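Long-range contacts in DNMT2 (Spodoptera frugiperda, PDB 4H0N), which probably methylates a cytosine in the anticodon loop of tRNA(Asp), taking the methyl group from S-adenosyl-L-methionine, and can also act on cytosines in DNA: residues Tyr143-Leu148 with Arg177-Thr183; Leu171-Phe175 with Lys329-Glu333; Leu185-Phe189 with Glu326-Ile330; Phe220-Lys225 with Ser246-Pro252. The protein carries 3 engineered substitutions. All blocks are in the same frame, centred on the assembly; numbering follows the deposited sequence.

Contact 1 of 4, residues Tyr143-Leu148 with Arg177-Thr183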
loop_
_atom_site.group_PDB
_atom_site.type_symbol
_atom_site.label_atom_id
_atom_site.label_comp_id
_atom_site.label_asym_id
_atom_site.label_seq_id
_atom_site.Cartn_x
_atom_site.Cartn_y
_atom_site.Cartn_z
ATOM N N TYR A 143 14.366 -5.863 16.383
ATOM C CA TYR A 143 13.193 -5.664 15.537
ATOM C C TYR A 143 11.852 -5.878 16.229
ATOM O O TYR A 143 11.766 -6.480 17.296
ATOM C CB TYR A 143 13.276 -6.613 14.346
ATOM C CG TYR A 143 13.268 -8.068 14.755
ATOM C CD1 TYR A 143 12.085 -8.790 14.790
ATOM C CD2 TYR A 143 14.443 -8.715 15.126
ATOM C CE1 TYR A 143 12.070 -10.117 15.171
ATOM C CE2 TYR A 143 14.438 -10.045 15.506
ATOM C CZ TYR A 143 13.248 -10.740 15.526
ATOM O OH TYR A 143 13.227 -12.060 15.904
ATOM N N GLN A 144 10.805 -5.378 15.590
ATOM C CA GLN A 144 9.449 -5.741 15.938
ATOM C C GLN A 144 8.646 -6.012 14.663
ATOM O O GLN A 144 8.701 -5.231 13.708
ATOM C CB GLN A 144 8.789 -4.631 16.744
ATOM C CG GLN A 144 7.367 -4.947 17.141
ATOM C CD GLN A 144 7.278 -6.130 18.084
ATOM O OE1 GLN A 144 7.562 -6.009 19.278
ATOM N NE2 GLN A 144 6.877 -7.282 17.557
ATOM N N GLU A 145 7.921 -7.127 14.642
ATOM C CA GLU A 145 7.004 -7.423 13.547
ATOM C C GLU A 145 5.584 -6.988 13.890
ATOM O O GLU A 145 5.141 -7.126 15.027
ATOM C CB GLU A 145 7.010 -8.915 13.229
ATOM C CG GLU A 145 8.348 -9.448 12.775
ATOM C CD GLU A 145 8.269 -10.892 12.330
ATOM O OE1 GLU A 145 7.814 -11.739 13.129
ATOM O OE2 GLU A 145 8.653 -11.179 11.175
ATOM N N PHE A 146 4.867 -6.468 12.899
ATOM C CA PHE A 146 3.483 -6.056 13.097
ATOM C C PHE A 146 2.565 -6.696 12.063
ATOM O O PHE A 146 3.003 -7.097 10.988
ATOM C CB PHE A 146 3.338 -4.540 12.968
ATOM C CG PHE A 146 4.169 -3.748 13.940
ATOM C CD1 PHE A 146 5.479 -3.415 13.641
ATOM C CD2 PHE A 146 3.624 -3.290 15.129
ATOM C CE1 PHE A 146 6.233 -2.666 14.520
ATOM C CE2 PHE A 146 4.373 -2.542 16.011
ATOM C CZ PHE A 146 5.675 -2.228 15.705
ATOM N N LEU A 147 1.287 -6.782 12.406
ATOM C CA LEU A 147 0.235 -7.060 11.438
ATOM C C LEU A 147 -0.854 -6.012 11.645
ATOM O O LEU A 147 -1.738 -6.165 12.493
ATOM C CB LEU A 147 -0.323 -8.476 11.602
ATOM C CG LEU A 147 0.430 -9.608 10.898
ATOM C CD1 LEU A 147 -0.166 -10.962 11.257
ATOM C CD2 LEU A 147 0.435 -9.413 9.382
ATOM N N LEU A 148 -0.770 -4.938 10.868
ATOM C CA LEU A 148 -1.624 -3.782 11.064
ATOM C C LEU A 148 -2.600 -3.551 9.934
ATOM O O LEU A 148 -2.309 -3.794 8.758
ATOM C CB LEU A 148 -0.783 -2.530 11.235
ATOM C CG LEU A 148 0.128 -2.546 12.452
ATOM C CD1 LEU A 148 0.899 -1.248 12.521
ATOM C CD2 LEU A 148 -0.690 -2.757 13.713
ATOM N N ARG A 177 9.867 -3.908 22.735
ATOM C CA ARG A 177 9.580 -4.909 21.716
ATOM C C ARG A 177 9.374 -6.312 22.295
ATOM O O ARG A 177 9.623 -6.553 23.478
ATOM C CB ARG A 177 10.671 -4.903 20.638
ATOM C CG ARG A 177 12.104 -4.944 21.162
ATOM C CD ARG A 177 12.576 -6.372 21.316
ATOM N NE ARG A 177 12.303 -7.142 20.106
ATOM C CZ ARG A 177 12.193 -8.467 20.062
ATOM N NH1 ARG A 177 12.344 -9.184 21.168
ATOM N NH2 ARG A 177 11.940 -9.074 18.907
ATOM N N ARG A 178 8.908 -7.224 21.446
ATOM C CA ARG A 178 8.590 -8.587 21.852
ATOM C C ARG A 178 8.553 -9.486 20.619
ATOM O O ARG A 178 8.294 -9.013 19.506
ATOM C CB ARG A 178 7.240 -8.607 22.566
ATOM C CG ARG A 178 6.148 -7.933 21.769
ATOM C CD ARG A 178 4.920 -7.647 22.615
ATOM N NE ARG A 178 3.747 -7.413 21.777
ATOM C CZ ARG A 178 3.018 -8.391 21.244
ATOM N NH1 ARG A 178 3.342 -9.658 21.479
ATOM N NH2 ARG A 178 1.967 -8.114 20.482
ATOM N N ASP A 179 8.802 -10.778 20.813
ATOM C CA ASP A 179 8.868 -11.710 19.690
ATOM C C ASP A 179 7.517 -11.980 19.018
ATOM O O ASP A 179 7.462 -12.219 17.813
ATOM C CB ASP A 179 9.524 -13.029 20.110
ATOM C CG ASP A 179 11.029 -12.908 20.293
ATOM O OD1 ASP A 179 11.512 -11.798 20.598
ATOM O OD2 ASP A 179 11.729 -13.930 20.140
ATOM N N GLU A 180 6.434 -11.959 19.792
ATOM C CA GLU A 180 5.100 -12.191 19.236
ATOM C C GLU A 180 4.646 -10.974 18.431
ATOM O O GLU A 180 5.021 -9.839 18.740
ATOM C CB GLU A 180 4.085 -12.520 20.340
ATOM C CG GLU A 180 2.641 -12.755 19.870
ATOM C CD GLU A 180 1.618 -12.423 20.951
ATOM O OE1 GLU A 180 2.033 -12.012 22.057
ATOM O OE2 GLU A 180 0.401 -12.565 20.695
ATOM N N ILE A 181 3.847 -11.225 17.396
ATOM C CA ILE A 181 3.405 -10.196 16.460
ATOM C C ILE A 181 2.372 -9.242 17.068
ATOM O O ILE A 181 1.403 -9.671 17.695
ATOM C CB ILE A 181 2.838 -10.838 15.171
ATOM C CG1 ILE A 181 3.935 -11.626 14.445
ATOM C CG2 ILE A 181 2.211 -9.785 14.265
ATOM C CD1 ILE A 181 4.061 -11.317 12.958
ATOM N N ILE A 182 2.594 -7.948 16.868
ATOM C CA ILE A 182 1.718 -6.909 17.394
ATOM C C ILE A 182 0.573 -6.605 16.433
ATOM O O ILE A 182 0.798 -6.341 15.254
ATOM C CB ILE A 182 2.509 -5.617 17.659
ATOM C CG1 ILE A 182 3.496 -5.822 18.807
ATOM C CG2 ILE A 182 1.575 -4.468 17.979
ATOM C CD1 ILE A 182 4.259 -4.570 19.187
ATOM N N THR A 183 -0.653 -6.633 16.947
ATOM C CA THR A 183 -1.843 -6.436 16.124
ATOM C C THR A 183 -2.323 -4.989 16.106
ATOM O O THR A 183 -3.118 -4.604 15.247
ATOM C CB THR A 183 -3.000 -7.348 16.571
ATOM O OG1 THR A 183 -2.994 -7.468 17.999
ATOM C CG2 THR A 183 -2.848 -8.725 15.961
HETATM O O HOH W 1 8.770 -9.082 16.700
#

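Contact 2 of 4, residues Leu171-Phe175 with Lys329-Glu333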
loop_
_atom_site.group_PDB
_atom_site.type_symbol
_atom_site.label_atom_id
_atom_site.label_comp_id
_atom_site.label_asym_id
_atom_site.label_seq_id
_atom_site.Cartn_x
_atom_site.Cartn_y
_atom_site.Cartn_z
ATOM N N LEU A 171 21.931 1.416 19.324
ATOM C CA LEU A 171 21.227 2.677 19.450
ATOM C C LEU A 171 20.110 2.440 20.454
ATOM O O LEU A 171 19.349 1.481 20.324
ATOM C CB LEU A 171 20.653 3.092 18.095
ATOM C CG LEU A 171 21.548 2.788 16.889
ATOM C CD1 LEU A 171 20.818 3.040 15.576
ATOM C CD2 LEU A 171 22.837 3.596 16.954
ATOM N N THR A 172 20.027 3.296 21.464
ATOM C CA THR A 172 19.066 3.111 22.546
ATOM C C THR A 172 17.636 3.192 22.061
ATOM O O THR A 172 17.178 4.262 21.651
ATOM C CB THR A 172 19.237 4.175 23.622
ATOM O OG1 THR A 172 19.339 5.465 22.999
ATOM C CG2 THR A 172 20.485 3.894 24.443
ATOM N N TRP A 173 16.937 2.062 22.128
ATOM C CA TRP A 173 15.550 1.972 21.687
ATOM C C TRP A 173 14.591 1.778 22.858
ATOM O O TRP A 173 14.482 0.676 23.400
ATOM C CB TRP A 173 15.386 0.821 20.702
ATOM C CG TRP A 173 14.184 0.959 19.814
ATOM C CD1 TRP A 173 13.468 2.098 19.568
ATOM C CD2 TRP A 173 13.555 -0.081 19.048
ATOM N NE1 TRP A 173 12.437 1.829 18.698
ATOM C CE2 TRP A 173 12.472 0.502 18.364
ATOM C CE3 TRP A 173 13.809 -1.447 18.880
ATOM C CZ2 TRP A 173 11.642 -0.235 17.525
ATOM C CZ3 TRP A 173 12.984 -2.176 18.043
ATOM C CH2 TRP A 173 11.913 -1.569 17.377
ATOM N N PRO A 174 13.883 2.851 23.241
ATOM C CA PRO A 174 12.931 2.867 24.356
ATOM C C PRO A 174 11.765 1.911 24.142
ATOM O O PRO A 174 11.139 1.485 25.106
ATOM C CB PRO A 174 12.412 4.309 24.352
ATOM C CG PRO A 174 13.453 5.092 23.628
ATOM C CD PRO A 174 13.992 4.168 22.593
ATOM N N PHE A 175 11.482 1.575 22.888
ATOM C CA PHE A 175 10.330 0.738 22.569
ATOM C C PHE A 175 10.405 -0.657 23.184
ATOM O O PHE A 175 11.368 -1.382 22.960
ATOM C CB PHE A 175 10.153 0.616 21.055
ATOM C CG PHE A 175 8.925 -0.143 20.663
ATOM C CD1 PHE A 175 7.674 0.424 20.818
ATOM C CD2 PHE A 175 9.015 -1.429 20.165
ATOM C CE1 PHE A 175 6.538 -0.269 20.470
ATOM C CE2 PHE A 175 7.876 -2.129 19.816
ATOM C CZ PHE A 175 6.639 -1.548 19.968
ATOM N N LYS A 329 7.641 6.758 13.538
ATOM C CA LYS A 329 7.763 7.374 14.861
ATOM C C LYS A 329 8.269 6.365 15.885
ATOM O O LYS A 329 9.152 6.670 16.687
ATOM C CB LYS A 329 6.429 7.958 15.330
ATOM C CG LYS A 329 5.966 9.146 14.518
ATOM C CD LYS A 329 4.571 9.583 14.922
ATOM C CE LYS A 329 3.967 10.475 13.857
ATOM N NZ LYS A 329 2.943 11.392 14.419
ATOM N N ILE A 330 7.711 5.163 15.845
ATOM C CA ILE A 330 8.103 4.114 16.772
ATOM C C ILE A 330 9.541 3.660 16.518
ATOM O O ILE A 330 10.341 3.543 17.450
ATOM C CB ILE A 330 7.133 2.923 16.679
ATOM C CG1 ILE A 330 5.796 3.298 17.318
ATOM C CG2 ILE A 330 7.710 1.693 17.351
ATOM C CD1 ILE A 330 4.736 2.250 17.164
ATOM N N LEU A 331 9.867 3.431 15.249
ATOM C CA LEU A 331 11.189 2.957 14.857
ATOM C C LEU A 331 12.319 3.898 15.287
ATOM O O LEU A 331 13.431 3.453 15.579
ATOM C CB LEU A 331 11.236 2.740 13.341
ATOM C CG LEU A 331 12.562 2.268 12.725
ATOM C CD1 LEU A 331 13.055 0.989 13.392
ATOM C CD2 LEU A 331 12.433 2.077 11.221
ATOM N N PHE A 332 12.034 5.194 15.336
ATOM C CA PHE A 332 13.069 6.189 15.594
ATOM C C PHE A 332 13.036 6.767 17.008
ATOM O O PHE A 332 13.847 7.629 17.350
ATOM C CB PHE A 332 12.997 7.315 14.558
ATOM C CG PHE A 332 13.476 6.906 13.193
ATOM C CD1 PHE A 332 14.716 7.317 12.728
ATOM C CD2 PHE A 332 12.697 6.095 12.380
ATOM C CE1 PHE A 332 15.166 6.934 11.471
ATOM C CE2 PHE A 332 13.142 5.712 11.129
ATOM C CZ PHE A 332 14.376 6.133 10.672
ATOM N N GLU A 333 12.112 6.293 17.835
ATOM C CA GLU A 333 12.034 6.795 19.198
ATOM C C GLU A 333 13.175 6.223 20.039
ATOM O O GLU A 333 14.165 6.904 20.317
ATOM C CB GLU A 333 10.678 6.466 19.827
ATOM C CG GLU A 333 10.581 5.058 20.375
ATOM C CD GLU A 333 9.167 4.688 20.793
ATOM O OE1 GLU A 333 9.018 3.795 21.654
ATOM O OE2 GLU A 333 8.204 5.281 20.259
#

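Contact 3 of 4, residues Leu185-Phe189 with Glu326-Ile330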
loop_
_atom_site.group_PDB
_atom_site.type_symbol
_atom_site.label_atom_id
_atom_site.label_comp_id
_atom_site.label_asym_id
_atom_site.label_seq_id
_atom_site.Cartn_x
_atom_site.Cartn_y
_atom_site.Cartn_z
ATOM N N LEU A 185 -0.826 -0.762 17.348
ATOM C CA LEU A 185 0.136 0.139 17.976
ATOM C C LEU A 185 -0.310 0.515 19.389
ATOM O O LEU A 185 -1.505 0.463 19.696
ATOM C CB LEU A 185 0.295 1.404 17.125
ATOM C CG LEU A 185 0.385 1.224 15.606
ATOM C CD1 LEU A 185 -0.552 2.197 14.911
ATOM C CD2 LEU A 185 1.806 1.408 15.095
ATOM N N PRO A 186 0.651 0.884 20.257
ATOM C CA PRO A 186 0.372 1.321 21.635
ATOM C C PRO A 186 -0.538 2.540 21.682
ATOM O O PRO A 186 -1.347 2.686 22.598
ATOM C CB PRO A 186 1.757 1.704 22.168
ATOM C CG PRO A 186 2.709 0.907 21.350
ATOM C CD PRO A 186 2.099 0.804 19.985
ATOM N N LYS A 187 -0.382 3.413 20.695
ATOM C CA LYS A 187 -1.213 4.597 20.563
ATOM C C LYS A 187 -2.589 4.206 20.034
ATOM O O LYS A 187 -2.698 3.530 19.008
ATOM C CB LYS A 187 -0.540 5.591 19.614
ATOM C CG LYS A 187 -1.327 6.861 19.373
ATOM C CD LYS A 187 -0.485 7.884 18.626
ATOM C CE LYS A 187 -1.285 9.138 18.326
ATOM N NZ LYS A 187 -2.020 9.602 19.529
ATOM N N ASP A 188 -3.636 4.622 20.745
ATOM C CA ASP A 188 -5.010 4.348 20.335
ATOM C C ASP A 188 -5.567 5.533 19.550
ATOM O O ASP A 188 -5.555 6.670 20.034
ATOM C CB ASP A 188 -5.886 4.069 21.560
ATOM C CG ASP A 188 -7.170 3.328 21.214
ATOM O OD1 ASP A 188 -7.629 3.419 20.054
ATOM O OD2 ASP A 188 -7.724 2.652 22.110
ATOM N N PHE A 189 -6.056 5.266 18.342
ATOM C CA PHE A 189 -6.596 6.327 17.496
ATOM C C PHE A 189 -8.115 6.389 17.549
ATOM O O PHE A 189 -8.731 7.242 16.913
ATOM C CB PHE A 189 -6.113 6.170 16.057
ATOM C CG PHE A 189 -4.629 6.344 15.896
ATOM C CD1 PHE A 189 -3.765 5.276 16.093
ATOM C CD2 PHE A 189 -4.096 7.576 15.546
ATOM C CE1 PHE A 189 -2.398 5.432 15.945
ATOM C CE2 PHE A 189 -2.728 7.740 15.393
ATOM C CZ PHE A 189 -1.879 6.666 15.594
ATOM N N GLU A 326 3.251 6.330 11.476
ATOM C CA GLU A 326 3.187 5.903 12.871
ATOM C C GLU A 326 4.273 4.900 13.256
ATOM O O GLU A 326 4.763 4.922 14.382
ATOM C CB GLU A 326 1.798 5.361 13.215
ATOM C CG GLU A 326 0.719 6.431 13.217
ATOM C CD GLU A 326 1.031 7.575 14.170
ATOM O OE1 GLU A 326 1.353 7.309 15.351
ATOM O OE2 GLU A 326 0.964 8.744 13.736
ATOM N N LEU A 327 4.645 4.019 12.330
ATOM C CA LEU A 327 5.704 3.045 12.588
ATOM C C LEU A 327 7.067 3.725 12.562
ATOM O O LEU A 327 7.959 3.380 13.342
ATOM C CB LEU A 327 5.662 1.906 11.567
ATOM C CG LEU A 327 4.493 0.922 11.637
ATOM C CD1 LEU A 327 4.488 0.025 10.420
ATOM C CD2 LEU A 327 4.557 0.090 12.899
ATOM N N LEU A 328 7.224 4.694 11.661
ATOM C CA LEU A 328 8.443 5.500 11.607
ATOM C C LEU A 328 8.697 6.218 12.930
ATOM O O LEU A 328 9.835 6.273 13.394
ATOM C CB LEU A 328 8.397 6.503 10.449
ATOM C CG LEU A 328 8.650 5.946 9.045
ATOM C CD1 LEU A 328 8.364 7.000 7.987
ATOM C CD2 LEU A 328 10.073 5.449 8.918
ATOM N N LYS A 329 7.641 6.758 13.538
ATOM C CA LYS A 329 7.763 7.374 14.861
ATOM C C LYS A 329 8.269 6.365 15.885
ATOM O O LYS A 329 9.152 6.670 16.687
ATOM C CB LYS A 329 6.429 7.958 15.330
ATOM C CG LYS A 329 5.966 9.146 14.518
ATOM C CD LYS A 329 4.571 9.583 14.922
ATOM C CE LYS A 329 3.967 10.475 13.857
ATOM N NZ LYS A 329 2.943 11.392 14.419
ATOM N N ILE A 330 7.711 5.163 15.845
ATOM C CA ILE A 330 8.103 4.114 16.772
ATOM C C ILE A 330 9.541 3.660 16.518
ATOM O O ILE A 330 10.341 3.543 17.450
ATOM C CB ILE A 330 7.133 2.923 16.679
ATOM C CG1 ILE A 330 5.796 3.298 17.318
ATOM C CG2 ILE A 330 7.710 1.693 17.351
ATOM C CD1 ILE A 330 4.736 2.250 17.164
#

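Contact 4 of 4, residues Phe220-Lys225 with Ser246-Pro252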
loop_
_atom_site.group_PDB
_atom_site.type_symbol
_atom_site.label_atom_id
_atom_site.label_comp_id
_atom_site.label_asym_id
_atom_site.label_seq_id
_atom_site.Cartn_x
_atom_site.Cartn_y
_atom_site.Cartn_z
ATOM N N PHE A 220 -20.721 -7.232 -4.554
ATOM C CA PHE A 220 -20.209 -5.897 -4.307
ATOM C C PHE A 220 -20.268 -5.608 -2.822
ATOM O O PHE A 220 -21.195 -6.039 -2.141
ATOM C CB PHE A 220 -21.056 -4.862 -5.045
ATOM C CG PHE A 220 -20.676 -4.678 -6.483
ATOM C CD1 PHE A 220 -19.354 -4.768 -6.883
ATOM C CD2 PHE A 220 -21.641 -4.403 -7.437
ATOM C CE1 PHE A 220 -19.002 -4.591 -8.211
ATOM C CE2 PHE A 220 -21.297 -4.231 -8.768
ATOM C CZ PHE A 220 -19.976 -4.327 -9.156
ATOM N N ASP A 221 -19.269 -4.892 -2.317
ATOM C CA ASP A 221 -19.376 -4.281 -0.998
ATOM C C ASP A 221 -19.646 -2.802 -1.181
ATOM O O ASP A 221 -18.831 -2.085 -1.755
ATOM C CB ASP A 221 -18.105 -4.453 -0.172
ATOM C CG ASP A 221 -18.195 -3.740 1.170
ATOM O OD1 ASP A 221 -17.283 -2.951 1.497
ATOM O OD2 ASP A 221 -19.190 -3.959 1.895
ATOM N N ILE A 222 -20.788 -2.343 -0.689
ATOM C CA ILE A 222 -21.178 -0.962 -0.900
ATOM C C ILE A 222 -20.834 -0.074 0.288
ATOM O O ILE A 222 -20.955 -0.485 1.443
ATOM C CB ILE A 222 -22.680 -0.847 -1.203
ATOM C CG1 ILE A 222 -23.137 -2.030 -2.060
ATOM C CG2 ILE A 222 -22.988 0.497 -1.861
ATOM C CD1 ILE A 222 -23.656 -1.653 -3.422
ATOM N N CYS A 223 -20.400 1.145 -0.010
ATOM C CA CYS A 223 -20.174 2.155 1.015
ATOM C C CYS A 223 -21.046 3.389 0.826
ATOM O O CYS A 223 -21.467 3.710 -0.288
ATOM C CB CYS A 223 -18.706 2.559 1.052
ATOM S SG CYS A 223 -17.664 1.267 1.706
ATOM N N TYR A 224 -21.306 4.074 1.933
ATOM C CA TYR A 224 -22.082 5.303 1.928
ATOM C C TYR A 224 -21.289 6.351 2.700
ATOM O O TYR A 224 -20.239 6.040 3.265
ATOM C CB TYR A 224 -23.454 5.059 2.557
ATOM C CG TYR A 224 -24.037 3.722 2.161
ATOM C CD1 TYR A 224 -24.886 3.604 1.068
ATOM C CD2 TYR A 224 -23.715 2.571 2.870
ATOM C CE1 TYR A 224 -25.404 2.379 0.699
ATOM C CE2 TYR A 224 -24.223 1.344 2.506
ATOM C CZ TYR A 224 -25.066 1.253 1.424
ATOM O OH TYR A 224 -25.564 0.020 1.079
ATOM N N LYS A 225 -21.770 7.589 2.719
ATOM C CA LYS A 225 -21.051 8.668 3.394
ATOM C C LYS A 225 -20.889 8.430 4.899
ATOM O O LYS A 225 -19.955 8.948 5.513
ATOM C CB LYS A 225 -21.739 10.006 3.138
ATOM C CG LYS A 225 -23.174 10.054 3.624
ATOM C CD LYS A 225 -23.890 11.279 3.081
ATOM C CE LYS A 225 -25.394 11.051 3.008
ATOM N NZ LYS A 225 -26.127 12.290 2.625
ATOM N N SER A 246 -14.198 -1.493 -2.460
ATOM C CA SER A 246 -15.586 -1.131 -2.214
ATOM C C SER A 246 -16.187 -0.273 -3.318
ATOM O O SER A 246 -15.479 0.377 -4.092
ATOM C CB SER A 246 -15.731 -0.411 -0.872
ATOM O OG SER A 246 -15.681 -1.327 0.207
ATOM N N ILE A 247 -17.513 -0.286 -3.365
ATOM C CA ILE A 247 -18.295 0.522 -4.292
ATOM C C ILE A 247 -19.060 1.572 -3.482
ATOM O O ILE A 247 -19.438 1.318 -2.337
ATOM C CB ILE A 247 -19.252 -0.380 -5.100
ATOM C CG1 ILE A 247 -18.447 -1.212 -6.092
ATOM C CG2 ILE A 247 -20.286 0.426 -5.846
ATOM C CD1 ILE A 247 -17.502 -0.387 -6.924
ATOM N N PHE A 248 -19.261 2.754 -4.056
ATOM C CA PHE A 248 -19.920 3.840 -3.340
ATOM C C PHE A 248 -21.215 4.291 -4.007
ATOM O O PHE A 248 -21.347 4.240 -5.232
ATOM C CB PHE A 248 -18.971 5.033 -3.206
ATOM C CG PHE A 248 -19.622 6.254 -2.635
ATOM C CD1 PHE A 248 -19.823 6.365 -1.272
ATOM C CD2 PHE A 248 -20.049 7.282 -3.459
ATOM C CE1 PHE A 248 -20.437 7.482 -0.735
ATOM C CE2 PHE A 248 -20.657 8.401 -2.932
ATOM C CZ PHE A 248 -20.851 8.503 -1.567
ATOM N N THR A 249 -22.161 4.743 -3.187
ATOM C CA THR A 249 -23.372 5.393 -3.674
ATOM C C THR A 249 -23.763 6.522 -2.732
ATOM O O THR A 249 -23.354 6.542 -1.574
ATOM C CB THR A 249 -24.549 4.415 -3.791
ATOM O OG1 THR A 249 -25.609 5.046 -4.514
ATOM C CG2 THR A 249 -25.058 4.017 -2.425
ATOM N N ASP A 250 -24.551 7.467 -3.236
ATOM C CA ASP A 250 -25.009 8.589 -2.425
ATOM C C ASP A 250 -26.368 8.267 -1.835
ATOM O O ASP A 250 -26.868 8.983 -0.965
ATOM C CB ASP A 250 -25.097 9.859 -3.268
ATOM C CG ASP A 250 -23.785 10.200 -3.942
ATOM O OD1 ASP A 250 -23.053 11.066 -3.416
ATOM O OD2 ASP A 250 -23.484 9.593 -4.994
ATOM N N LYS A 251 -26.960 7.179 -2.319
ATOM C CA LYS A 251 -28.300 6.773 -1.912
ATOM C C LYS A 251 -28.270 6.175 -0.503
ATOM O O LYS A 251 -27.240 5.674 -0.059
ATOM C CB LYS A 251 -28.880 5.743 -2.896
ATOM C CG LYS A 251 -29.076 6.196 -4.341
ATOM C CD LYS A 251 -30.141 7.257 -4.388
ATOM C CE LYS A 251 -30.922 7.255 -5.686
ATOM N NZ LYS A 251 -31.584 8.559 -5.881
ATOM N N PRO A 252 -29.394 6.259 0.221
ATOM C CA PRO A 252 -29.520 5.609 1.531
ATOM C C PRO A 252 -29.376 4.094 1.417
ATOM O O PRO A 252 -29.776 3.509 0.409
ATOM C CB PRO A 252 -30.945 5.971 1.962
ATOM C CG PRO A 252 -31.245 7.225 1.222
ATOM C CD PRO A 252 -30.573 7.077 -0.100
#

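Contact 1 of 4, residues Tyr143-Leu148 with Arg177-Thr183
Tyr-143 O is gripped side-on by the guanidinium group of Arg-177, with NE at 2.9 Å and NH2 at 3.1 Å, both nitrogens sharing the one oxygen in the guanidinium plane. The Arg-177 chain curls to do this: CG sits between the backbone N and carbonyl carbon (chi1 49°), and bends follow at chi2 and chi3. Asp-179 holds the same group through a salt bridge to NH1. Gln-144, bent at chi2, uses both ends of its amide: OE1 receives Arg-178 N at 2.8 Å, while NE2 turns back to Glu-145 O at 3.1 Å. Ile-182 N reaches that oxygen from the opposite face of its plane, and Leu-147 N bonds to Ile-182 O at 2.9 Å. Ile-182 CB lies alongside Phe-146 CD2, whereas Ile-181 CG2 meets Leu-147 CG. The loop thus lines the outer side of edge strand 141-148 of the Rossmann-like sheet, while strand 161-168 pairs with its inner side; Leu-327 of helix 321-332 packs on Phe-146, and Ile-133 of helix 127-138 touches Tyr-143 and Glu-145.

Contact 2 of 4, residues Leu171-Phe175 with Lys329-Glu333
Ile-330 O, near the end of the last helix, receives a nearly straight hydrogen bond from Trp-173 NE1 (3.0 Å, 169°). The oxygen lies in the indole plane and is shared with Glu-333 N, which arrives from the opposite face of the carbonyl. The side chain of Ile-330 works separately: CG2 sits over one face of the Phe-175 ring, offset toward its rim and 3.9 Å from the centroid, a CH-pi contact. Phe-175 CG is anti to its own backbone nitrogen (chi1 -175°), carrying the ring toward the helix, and Phe-175 CB lies over one face of the indole. With an alanine in place of Trp-173, Ile-330 O is likely to be left with Glu-333 N as its one donor among the two segments, and a gap to open beside Phe-175. Leu-331 follows, its side chain pointing into the Rossmann-like fold of class I methyltransferases, against Tyr-114 and Leu-116 of strand 114-119, while Arg-167 bonds to its carbonyl oxygen. Glu-333 brings its carbonyl carbon C to 3.4 Å from Pro-174 CD. Glu-333 OE1, ending an extended chain, lies 3.4 Å from Phe-175 CB, at that ring's edge and near its plane.

Contact 3 of 4, residues Leu185-Phe189 with Glu326-Ile330
Glu-326 meets the 185-189 loop along the whole of its side chain. Its CB faces Leu-185 CD1 at 4.3 Å. A bend at chi2 (-57°) folds the chain across the end of Phe-189: CG lies 3.5 Å from Phe-189 CZ, and the carboxylate follows, with OE1 at 3.3 Å from the same CZ. That oxygen comes in at the edge of the ring, near its plane, while the carboxylate stands 79° to the ring. OE1 also borders the methylene CD of Lys-187, whose CG rests over one face of Phe-189. At the tip, Glu-326 OE2 forms a weak salt bridge with Lys-329 NZ, one turn further along the helix. Deeper in, Leu-185 CD2 touches both Leu-327 CD2 at 3.8 Å and Ile-330 CD1 at 3.7 Å, with Pro-186 CD reaching the same Ile-330 CD1. This attaches the loop to the C-terminal helix of the Rossmann-like domain, and Leu-327 goes on to touch Phe-146, Leu-148 and Leu-116 in the sheet. The two segments are therefore joined mainly by apolar surface, with a carboxylate oxygen at a phenyl edge, a placement that may be mildly favourable; Lys-187 NZ, 5.8 Å from Glu-326 OE1, can add at most a diffuse attraction.

Contact 4 of 4, residues Phe220-Lys225 with Ser246-Pro252
Asp-221 and Ser-246 meet through a hydroxyl-carboxylate bond: Ser-246 OG donates to Asp-221 OD1 at 2.6 Å, on the anti side of the carboxylate and 23° out of its plane. Asp-221 CG lies opposite the backbone N (chi1 177°), which brings OD1 there. The same OD1 forms a salt bridge with Arg-229, and Cys-231 N bonds to Ser-246 OG. An alanine in place of Asp-221 is likely to leave Arg-229 without its counter-charge here and Ser-246 OG without its acceptor. Backbone bonds make a short parallel pair, in a region consistent with the smaller domain of C5-methyltransferases. They run from Ile-247 N to Asp-221 O (2.8 Å), from Cys-223 N to Ile-247 O, and from Thr-249 N to Cys-223 O (3.2 Å). Apolar contacts flank this ladder. Ile-247 CG1 stands over one face of the Phe-220 ring, 4.2 Å from its centroid. Thr-249 CG2 lies beside Tyr-224 CD1 at 3.5 Å, the two side chains pointing the same way. Phe-248 turns its ring edge to the other segment's backbone, with CE1 near Lys-225 N. Helix 253-262, starting right after Pro-252, packs against residues flanking the strands: Tyr-260 touches Phe-220, and Val-256 touches Tyr-224 and Thr-249.

Contacts 1, 2 and 3 form one continuous cluster, their centres 11 to 14 Å apart, where the chain that follows strand 161-168 winds past the edge strand 141-148 and the C-terminal helix 321-332. Contacts 2 and 3 share that helix, and Phe-175 of contact 2 touches Gln-144 and Ile-182 of contact 1. Along the sequence contacts 1 and 2 interleave, contact 1 closes before contact 3 opens, and contact 4 falls wholly within the long excursions spanned by contacts 2 and 3. Its centre is 30 to 41 Å from theirs. One chain thus leaves the Rossmann-like catalytic domain, builds a separate two-stranded region, consistent with the smaller domain of C5-methyltransferases, and returns to close the first domain with its last helix.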